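PDB 3HAZ: proline dehydrogenase, which probably oxidizes proline to glutamate in two steps, pairing an FAD-dependent proline dehydrogenase with an NAD-dependent 1-pyrroline-5-carboxylate (glutamate semialdehyde) dehydrogenase. Local coordinates for residues F106-H109 / E110-T114; S589-F592 / I593-Q597; R923-D926 / S927-A930. All coordinates share one frame; numbering follows the deposited sequence.

Contact 1. Residues F106-H109 / E110-T114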
ATOM      1  N   PHE A 106      25.553 -25.457  34.714  1.00 14.33           N
ATOM      2  CA  PHE A 106      25.808 -24.481  33.662  1.00 21.47           C
ATOM      3  C   PHE A 106      26.148 -23.092  34.207  1.00 26.22           C
ATOM      4  O   PHE A 106      27.153 -22.492  33.812  1.00 24.88           O
ATOM      5  CB  PHE A 106      24.598 -24.388  32.725  1.00 25.15           C
ATOM      6  CG  PHE A 106      24.166 -25.712  32.156  1.00 23.59           C
ATOM      7  CD1 PHE A 106      24.971 -26.387  31.258  1.00 22.98           C
ATOM      8  CD2 PHE A 106      22.953 -26.276  32.517  1.00 26.95           C
ATOM      9  CE1 PHE A 106      24.571 -27.603  30.724  1.00 24.02           C
ATOM     10  CE2 PHE A 106      22.551 -27.491  31.994  1.00 31.84           C
ATOM     11  CZ  PHE A 106      23.364 -28.156  31.094  1.00 24.87           C
ATOM     12  N   ILE A 107      25.295 -22.583  35.094  1.00 19.68           N
ATOM     13  CA  ILE A 107      25.463 -21.238  35.646  1.00 23.17           C
ATOM     14  C   ILE A 107      26.668 -21.220  36.593  1.00 25.27           C
ATOM     15  O   ILE A 107      27.459 -20.275  36.592  1.00 23.23           O
ATOM     16  CB  ILE A 107      24.147 -20.726  36.316  1.00 31.49           C
ATOM     17  CG1 ILE A 107      23.104 -20.413  35.236  1.00 27.65           C
ATOM     18  CG2 ILE A 107      24.387 -19.483  37.183  1.00 23.36           C
ATOM     19  CD1 ILE A 107      21.718 -20.034  35.777  1.00 27.79           C
ATOM     20  N   HIS A 108      26.822 -22.296  37.361  1.00 25.88           N
ATOM     21  CA  HIS A 108      27.971 -22.476  38.243  1.00 27.37           C
ATOM     22  C   HIS A 108      29.296 -22.383  37.479  1.00 26.70           C
ATOM     23  O   HIS A 108      30.222 -21.688  37.905  1.00 19.97           O
ATOM     24  CB  HIS A 108      27.868 -23.823  38.974  1.00 35.57           C
ATOM     25  CG  HIS A 108      28.927 -24.039  40.012  1.00 28.03           C
ATOM     26  ND1 HIS A 108      28.900 -23.420  41.243  1.00 35.39           N
ATOM     27  CD2 HIS A 108      30.032 -24.823  40.013  1.00 32.26           C
ATOM     28  CE1 HIS A 108      29.950 -23.803  41.950  1.00 28.42           C
ATOM     29  NE2 HIS A 108      30.650 -24.656  41.229  1.00 22.92           N
ATOM     30  N   HIS A 109      29.389 -23.070  36.343  1.00 23.91           N
ATOM     31  CA  HIS A 109      30.610 -23.016  35.549  1.00 22.55           C
ATOM     32  C   HIS A 109      30.881 -21.616  35.016  1.00 16.73           C
ATOM     33  O   HIS A 109      32.021 -21.145  35.052  1.00 18.99           O
ATOM     34  CB  HIS A 109      30.586 -24.034  34.398  1.00 26.53           C
ATOM     35  CG  HIS A 109      30.523 -25.458  34.853  1.00 25.70           C
ATOM     36  ND1 HIS A 109      30.043 -26.475  34.055  1.00 23.14           N
ATOM     37  CD2 HIS A 109      30.865 -26.035  36.030  1.00 24.31           C
ATOM     38  CE1 HIS A 109      30.099 -27.616  34.717  1.00 29.38           C
ATOM     39  NE2 HIS A 109      30.598 -27.378  35.917  1.00 25.96           N
ATOM     40  N   GLU A 110      29.842 -20.961  34.503  1.00 16.65           N
ATOM     41  CA  GLU A 110      29.979 -19.599  33.995  1.00 20.27           C
ATOM     42  C   GLU A 110      30.376 -18.637  35.116  1.00 22.91           C
ATOM     43  O   GLU A 110      31.234 -17.775  34.941  1.00 22.92           O
ATOM     44  CB  GLU A 110      28.673 -19.125  33.342  1.00 21.44           C
ATOM     45  CG  GLU A 110      28.786 -17.740  32.716  1.00 17.97           C
ATOM     46  CD  GLU A 110      27.560 -17.329  31.902  1.00 23.22           C
ATOM     47  OE1 GLU A 110      26.518 -18.013  31.979  1.00 19.67           O
ATOM     48  OE2 GLU A 110      27.645 -16.310  31.184  1.00 24.25           O
ATOM     49  N   THR A 111      29.736 -18.785  36.269  1.00 16.98           N
ATOM     50  CA  THR A 111      30.019 -17.918  37.416  1.00 21.14           C
ATOM     51  C   THR A 111      31.428 -18.123  37.964  1.00 18.54           C
ATOM     52  O   THR A 111      32.179 -17.158  38.153  1.00 21.66           O
ATOM     53  CB  THR A 111      28.970 -18.112  38.536  1.00 26.56           C
ATOM     54  OG1 THR A 111      27.671 -17.819  38.000  1.00 32.96           O
ATOM     55  CG2 THR A 111      29.241 -17.177  39.714  1.00 18.96           C
ATOM     56  N   LYS A 112      31.796 -19.381  38.198  1.00 21.43           N
ATOM     57  CA  LYS A 112      33.123 -19.697  38.733  1.00 24.79           C
ATOM     58  C   LYS A 112      34.249 -19.268  37.793  1.00 21.25           C
ATOM     59  O   LYS A 112      35.228 -18.655  38.229  1.00 20.59           O
ATOM     60  CB  LYS A 112      33.257 -21.194  39.074  1.00 22.00           C
ATOM     61  CG  LYS A 112      32.532 -21.607  40.356  1.00 24.75           C
ATOM     62  CD  LYS A 112      33.059 -20.841  41.564  1.00 30.48           C
ATOM     63  CE  LYS A 112      32.395 -21.314  42.851  1.00 39.02           C
ATOM     64  NZ  LYS A 112      33.073 -20.770  44.060  1.00 41.03           N
ATOM     65  N   SER A 113      34.122 -19.594  36.511  1.00 17.05           N
ATOM     66  CA  SER A 113      35.178 -19.257  35.555  1.00 20.32           C
ATOM     67  C   SER A 113      35.384 -17.747  35.449  1.00 17.38           C
ATOM     68  O   SER A 113      36.509 -17.284  35.276  1.00 18.38           O
ATOM     69  CB  SER A 113      34.892 -19.845  34.168  1.00 20.83           C
ATOM     70  OG  SER A 113      33.645 -19.389  33.663  1.00 24.23           O
ATOM     71  N   THR A 114      34.298 -16.979  35.559  1.00 15.64           N
ATOM     72  CA  THR A 114      34.407 -15.525  35.499  1.00 16.43           C
ATOM     73  C   THR A 114      34.996 -14.947  36.798  1.00 18.04           C
ATOM     74  O   THR A 114      35.838 -14.044  36.755  1.00 15.99           O
ATOM     75  CB  THR A 114      33.054 -14.840  35.166  1.00 20.83           C
ATOM     76  OG1 THR A 114      32.420 -15.506  34.062  1.00 16.94           O
ATOM     77  CG2 THR A 114      33.278 -13.384  34.806  1.00 11.99           C
TER
HETATM   78  O   HOH W   1      25.997 -20.732  32.072  1.00 16.56           O

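Contact 2. Residues S589-F592 / I593-Q597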
ATOM      1  N   SER A 589      19.046  28.409  29.288  1.00 31.41           N
ATOM      2  CA  SER A 589      19.641  27.325  30.067  1.00 31.47           C
ATOM      3  C   SER A 589      20.692  27.797  31.074  1.00 30.50           C
ATOM      4  O   SER A 589      20.766  27.280  32.190  1.00 28.69           O
ATOM      5  CB  SER A 589      20.253  26.285  29.132  1.00 25.48           C
ATOM      6  OG  SER A 589      21.132  26.910  28.213  1.00 30.08           O
ATOM      7  N   ALA A 590      21.502  28.775  30.687  1.00 29.34           N
ATOM      8  CA  ALA A 590      22.570  29.247  31.566  1.00 31.64           C
ATOM      9  C   ALA A 590      21.996  29.841  32.849  1.00 30.64           C
ATOM     10  O   ALA A 590      22.488  29.576  33.946  1.00 31.55           O
ATOM     11  CB  ALA A 590      23.456  30.262  30.848  1.00 31.15           C
ATOM     12  N   HIS A 591      20.950  30.646  32.691  1.00 31.02           N
ATOM     13  CA  HIS A 591      20.251  31.259  33.807  1.00 33.40           C
ATOM     14  C   HIS A 591      19.692  30.205  34.757  1.00 32.76           C
ATOM     15  O   HIS A 591      19.881  30.282  35.970  1.00 32.19           O
ATOM     16  CB  HIS A 591      19.123  32.146  33.273  1.00 32.82           C
ATOM     17  CG  HIS A 591      18.260  32.746  34.337  1.00 39.01           C
ATOM     18  ND1 HIS A 591      18.682  33.784  35.141  1.00 51.23           N
ATOM     19  CD2 HIS A 591      16.987  32.474  34.711  1.00 40.40           C
ATOM     20  CE1 HIS A 591      17.711  34.115  35.974  1.00 49.60           C
ATOM     21  NE2 HIS A 591      16.673  33.333  35.736  1.00 46.29           N
ATOM     22  N   PHE A 592      19.003  29.214  34.205  1.00 27.69           N
ATOM     23  CA  PHE A 592      18.414  28.164  35.031  1.00 33.29           C
ATOM     24  C   PHE A 592      19.455  27.206  35.610  1.00 29.78           C
ATOM     25  O   PHE A 592      19.309  26.727  36.733  1.00 32.25           O
ATOM     26  CB  PHE A 592      17.329  27.408  34.259  1.00 28.36           C
ATOM     27  CG  PHE A 592      16.046  28.176  34.135  1.00 29.14           C
ATOM     28  CD1 PHE A 592      15.782  28.934  33.006  1.00 33.16           C
ATOM     29  CD2 PHE A 592      15.113  28.157  35.159  1.00 34.05           C
ATOM     30  CE1 PHE A 592      14.605  29.656  32.896  1.00 33.78           C
ATOM     31  CE2 PHE A 592      13.929  28.877  35.056  1.00 31.29           C
ATOM     32  CZ  PHE A 592      13.676  29.624  33.920  1.00 34.09           C
ATOM     33  N   ILE A 593      20.503  26.925  34.845  1.00 26.91           N
ATOM     34  CA  ILE A 593      21.597  26.112  35.360  1.00 26.59           C
ATOM     35  C   ILE A 593      22.245  26.847  36.534  1.00 26.54           C
ATOM     36  O   ILE A 593      22.581  26.236  37.551  1.00 32.88           O
ATOM     37  CB  ILE A 593      22.635  25.793  34.270  1.00 29.83           C
ATOM     38  CG1 ILE A 593      22.062  24.767  33.285  1.00 31.40           C
ATOM     39  CG2 ILE A 593      23.939  25.269  34.892  1.00 32.04           C
ATOM     40  CD1 ILE A 593      22.933  24.533  32.067  1.00 30.07           C
ATOM     41  N   ALA A 594      22.391  28.162  36.400  1.00 25.70           N
ATOM     42  CA  ALA A 594      22.965  28.976  37.475  1.00 39.16           C
ATOM     43  C   ALA A 594      22.132  28.867  38.744  1.00 35.99           C
ATOM     44  O   ALA A 594      22.671  28.730  39.842  1.00 38.42           O
ATOM     45  CB  ALA A 594      23.086  30.442  37.046  1.00 37.17           C
ATOM     46  N   LEU A 595      20.812  28.933  38.583  1.00 30.59           N
ATOM     47  CA  LEU A 595      19.895  28.801  39.711  1.00 38.19           C
ATOM     48  C   LEU A 595      19.997  27.426  40.362  1.00 33.57           C
ATOM     49  O   LEU A 595      20.024  27.312  41.587  1.00 36.94           O
ATOM     50  CB  LEU A 595      18.453  29.069  39.270  1.00 43.01           C
ATOM     51  CG  LEU A 595      17.873  30.456  39.568  1.00 53.15           C
ATOM     52  CD1 LEU A 595      18.867  31.562  39.251  1.00 61.72           C
ATOM     53  CD2 LEU A 595      16.568  30.666  38.811  1.00 46.33           C
ATOM     54  N   LEU A 596      20.056  26.387  39.536  1.00 29.00           N
ATOM     55  CA  LEU A 596      20.155  25.017  40.023  1.00 30.46           C
ATOM     56  C   LEU A 596      21.422  24.812  40.850  1.00 37.94           C
ATOM     57  O   LEU A 596      21.437  24.053  41.820  1.00 33.16           O
ATOM     58  CB  LEU A 596      20.130  24.034  38.852  1.00 20.58           C
ATOM     59  CG  LEU A 596      18.775  23.846  38.172  1.00 29.86           C
ATOM     60  CD1 LEU A 596      18.930  23.098  36.855  1.00 23.37           C
ATOM     61  CD2 LEU A 596      17.798  23.127  39.102  1.00 29.85           C
ATOM     62  N   GLN A 597      22.493  25.485  40.456  1.00 35.35           N
ATOM     63  CA  GLN A 597      23.740  25.370  41.185  1.00 34.93           C
ATOM     64  C   GLN A 597      23.697  26.173  42.491  1.00 36.43           C
ATOM     65  O   GLN A 597      24.114  25.681  43.540  1.00 31.53           O
ATOM     66  CB  GLN A 597      24.915  25.798  40.306  1.00 33.00           C
ATOM     67  CG  GLN A 597      25.194  24.838  39.157  1.00 29.93           C
ATOM     68  CD  GLN A 597      26.603  24.982  38.629  1.00 35.72           C
ATOM     69  OE1 GLN A 597      26.947  26.006  38.035  1.00 33.88           O
ATOM     70  NE2 GLN A 597      27.435  23.955  38.847  1.00 27.03           N
TER

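Contact 3. Residues R923-D926 / S927-A930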
ATOM      1  N   ARG A 923      25.947 -11.152  33.408  1.00 26.94           N
ATOM      2  CA  ARG A 923      26.069 -11.596  32.031  1.00 23.58           C
ATOM      3  C   ARG A 923      24.920 -12.556  31.719  1.00 21.14           C
ATOM      4  O   ARG A 923      24.565 -12.761  30.560  1.00 23.93           O
ATOM      5  CB  ARG A 923      27.421 -12.307  31.838  1.00 19.00           C
ATOM      6  CG  ARG A 923      27.895 -12.433  30.395  1.00 31.60           C
ATOM      7  CD  ARG A 923      29.389 -12.765  30.354  1.00 39.96           C
ATOM      8  NE  ARG A 923      29.646 -14.163  30.681  1.00 40.59           N
ATOM      9  CZ  ARG A 923      30.764 -14.613  31.239  1.00 39.66           C
ATOM     10  NH1 ARG A 923      30.895 -15.903  31.495  1.00 45.75           N
ATOM     11  NH2 ARG A 923      31.748 -13.779  31.553  1.00 33.02           N
ATOM     12  N   ILE A 924      24.327 -13.118  32.770  1.00 21.03           N
ATOM     13  CA  ILE A 924      23.414 -14.255  32.637  1.00 20.16           C
ATOM     14  C   ILE A 924      21.947 -13.870  32.400  1.00 21.83           C
ATOM     15  O   ILE A 924      21.213 -13.538  33.335  1.00 23.63           O
ATOM     16  CB  ILE A 924      23.521 -15.176  33.867  1.00 21.96           C
ATOM     17  CG1 ILE A 924      24.994 -15.464  34.175  1.00 21.86           C
ATOM     18  CG2 ILE A 924      22.738 -16.461  33.644  1.00 19.49           C
ATOM     19  CD1 ILE A 924      25.222 -16.379  35.374  1.00 31.33           C
ATOM     20  N   ASP A 925      21.523 -13.935  31.144  1.00 19.17           N
ATOM     21  CA  ASP A 925      20.147 -13.600  30.781  1.00 17.91           C
ATOM     22  C   ASP A 925      19.099 -14.301  31.642  1.00 18.62           C
ATOM     23  O   ASP A 925      18.126 -13.678  32.049  1.00 19.73           O
ATOM     24  CB  ASP A 925      19.891 -13.875  29.296  1.00 23.61           C
ATOM     25  CG  ASP A 925      20.568 -12.863  28.390  1.00 30.02           C
ATOM     26  OD1 ASP A 925      20.890 -11.757  28.863  1.00 36.88           O
ATOM     27  OD2 ASP A 925      20.775 -13.169  27.202  1.00 40.07           O
ATOM     28  N   ASP A 926      19.286 -15.589  31.923  1.00 20.01           N
ATOM     29  CA  ASP A 926      18.304 -16.312  32.736  1.00 22.19           C
ATOM     30  C   ASP A 926      18.217 -15.770  34.171  1.00 25.86           C
ATOM     31  O   ASP A 926      17.143 -15.768  34.777  1.00 30.36           O
ATOM     32  CB  ASP A 926      18.588 -17.821  32.742  1.00 20.13           C
ATOM     33  CG  ASP A 926      18.342 -18.465  31.380  1.00 27.88           C
ATOM     34  OD1 ASP A 926      17.228 -18.305  30.846  1.00 34.87           O
ATOM     35  OD2 ASP A 926      19.258 -19.125  30.843  1.00 26.39           O
ATOM     36  N   SER A 927      19.347 -15.322  34.713  1.00 19.60           N
ATOM     37  CA  SER A 927      19.363 -14.744  36.055  1.00 18.40           C
ATOM     38  C   SER A 927      18.661 -13.386  36.055  1.00 17.55           C
ATOM     39  O   SER A 927      17.812 -13.114  36.897  1.00 21.63           O
ATOM     40  CB  SER A 927      20.800 -14.584  36.564  1.00 22.88           C
ATOM     41  OG  SER A 927      21.427 -15.835  36.749  1.00 31.73           O
ATOM     42  N   ILE A 928      19.035 -12.537  35.105  1.00 18.83           N
ATOM     43  CA  ILE A 928      18.402 -11.238  34.930  1.00 25.30           C
ATOM     44  C   ILE A 928      16.893 -11.391  34.790  1.00 22.85           C
ATOM     45  O   ILE A 928      16.115 -10.669  35.422  1.00 18.07           O
ATOM     46  CB  ILE A 928      18.952 -10.529  33.680  1.00 29.57           C
ATOM     47  CG1 ILE A 928      20.429 -10.179  33.882  1.00 22.07           C
ATOM     48  CG2 ILE A 928      18.124  -9.282  33.343  1.00 23.06           C
ATOM     49  CD1 ILE A 928      21.192  -9.995  32.577  1.00 19.04           C
ATOM     50  N   GLU A 929      16.475 -12.345  33.967  1.00 19.16           N
ATOM     51  CA  GLU A 929      15.057 -12.519  33.703  1.00 19.33           C
ATOM     52  C   GLU A 929      14.310 -13.088  34.905  1.00 19.55           C
ATOM     53  O   GLU A 929      13.168 -12.722  35.142  1.00 21.67           O
ATOM     54  CB  GLU A 929      14.827 -13.338  32.428  1.00 18.84           C
ATOM     55  CG  GLU A 929      15.148 -12.537  31.172  1.00 33.36           C
ATOM     56  CD  GLU A 929      15.401 -13.401  29.949  1.00 36.86           C
ATOM     57  OE1 GLU A 929      15.074 -14.606  29.993  1.00 29.17           O
ATOM     58  OE2 GLU A 929      15.927 -12.867  28.945  1.00 39.01           O
ATOM     59  N   ALA A 930      14.956 -13.966  35.668  1.00 22.70           N
ATOM     60  CA  ALA A 930      14.346 -14.491  36.890  1.00 28.79           C
ATOM     61  C   ALA A 930      14.146 -13.384  37.926  1.00 30.67           C
ATOM     62  O   ALA A 930      13.122 -13.335  38.610  1.00 26.49           O
ATOM     63  CB  ALA A 930      15.176 -15.620  37.470  1.00 27.70           C
TER
HETATM   64  O   HOH W   2      14.596 -16.818  31.215  1.00 44.24           O

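Contact 1. Residues F106-H109 / E110-T114
Thr111 turns its hydroxyl back on Ile107 one helical turn earlier, and Ser113 does the same to His109; the tight part of this stretch of helix 106-115 is its buried backbone, where hydroxyls on different flanks fold back onto carbonyls. Ile107 O is gripped twice: Thr111 N approaches at 2.7 Å, almost in line with the carbonyl, while Thr111 OG1 comes in at 2.8 Å from well above the carbonyl plane. Thr111 OG1 can do this because it lies anti to its own carbonyl carbon (chi1 -59°), and it also rests 3.8 Å from Ile107 CG2. Ser113 OG takes the other route, tucked between its N and C (chi1 58°), and reaches His109 O at 2.8 Å beside the backbone bond from Ser113 N. Thr114 OG1 repeats the scheme on Glu110 O. A small serine suits its place, where Val79, Leu80 and Ala83 of helix 71-85 press on it; Thr114 also meets Val79, whereas Thr111 lies against Ala771. Glu110, likewise buried, runs out extended; its OE1 takes a water that also donates weakly to Phe106 O, while OE2 meets Thr141 OG1 and the guanidinium of Arg923.

The looser side, partly open to solvent, carries His108 and Lys112. Lys112 CG stands over one face of the imidazole, 3.9 Å from the ring centroid, a CH-pi contact, and Lys112 CE touches His108 CE1 at 3.6 Å. The bend at Lys112 chi2 brings the chain across the ring before NZ leaves for a salt bridge with Asp805 and a bond to Ala122 O.

The chemistry implies a helix whose hydroxyls donate to its own carbonyls, Thr114 OG1 adding a weak bond with Arg923, while charged Glu110 and Lys112 tie it to the aldehyde dehydrogenase portion.

Contact 2. Residues S589-F592 / I593-Q597
Ile593 lies against the carbonyl of Ser589 and Leu595 against His591, the i to i+4 pattern of an alpha-helix, here helix 589-598 in the aldehyde dehydrogenase part of the chain. Phe592, Ile593 and Leu595 lose the most surface to one another's segments. Phe592 does so through its backbone and CB: Phe592 O receives Leu596 N at 2.9 Å, with Leu596 CG lodged 3.3 Å from the same oxygen. The ring swings off the helix and packs on Leu698 of helix 689-702, a place suited to a large hydrophobic side chain.

Ile593 sits on another flank. Its CG1, anti to the carbonyl carbon (chi1 -73°), runs back along the helix to within 3.0 Å of Ser589 O, a tight fit beside the bond from Ile593 N to that oxygen; farther out, its CD1 meets Ser589 CB at 4.3 Å. A beta-branched aliphatic residue suits this place, with Val534, Leu604 and Ala607 pressing on it from helices 524-536 and 604-629.

Leu595 occupies the partly exposed side, crossing His591 obliquely. The imidazole is held at ND1 by Glu537, while NE2, at the other end, lies toward the leucine. Leu595 CD1 lies loosely over one face of the ring, offset toward the rim, and is 3.7 Å from His591 O; the second methyl, Leu595 CD2, stops 4.1 Å from His591 NE2.

Contact 3. Residues R923-D926 / S927-A930
Ser927 meets Ile924 at the start of helix 925-934, the helical crossover of the beta-alpha-beta unit that joins the parallel strands 917-921 and 939-942. Ile924 holds the N-cap position. Ser927 N makes a weak bond to Ile924 O, and Ser927 OG, anti to its own carbonyl carbon (chi1 -66°), lies beside Ile924 CG2 at 3.4 Å, a van der Waals contact.

Ile928 supplies the first regular helical bond: its N reaches Ile924 O at 3.0 Å, nearly straight (173° at the hydrogen). Its CD1 continues back to 3.6 Å from the same oxygen and runs alongside the Asp925 carboxylate. Both isoleucines are buried, as suits their aliphatic chains, Ile924 against helix 106-115 and Ile928 against Ser922.

Glu929, on the exposed side, lays its extended chain over Asp925 O, with CG 3.3 Å from that oxygen. Its carboxylate faces that of Asp926, Glu929 OE1 standing 4.4 Å from Asp926 OD1. The like charges are probably tolerated because Arg144 NH1 forms salt bridges with both oxygens and a water donates to both, while the second Asp926 oxygen, OD2, accepts from Gly140 N.

Ala930, also exposed, adds just a methyl to the turn. Ala930 N bonds to Asp926 O at 3.0 Å, and Ala930 CB packs 3.3 Å from that Asp926 oxygen.

Along the chain the three contacts come in series, each local, on a single helix or, for contact 3, at the start of one. Contact 1, on helix 106-115 of the DNA-binding family region, and contact 3, at helix 925-934 of the aldehyde dehydrogenase family region, are over 800 residues apart in sequence, yet their centres are 13 Å apart. They touch through Ile107 against Ile924 and the Glu110-Arg923 salt bridge, so the N-terminal helical region is fastened to a crossover of the aldehyde dehydrogenase part. Contact 2 belongs to the same region as contact 3 but lies across the chain's centre, 41 Å from it and 49 Å from contact 1, centre to centre, with the Leu596 side chain about 13 Å from bound NAD.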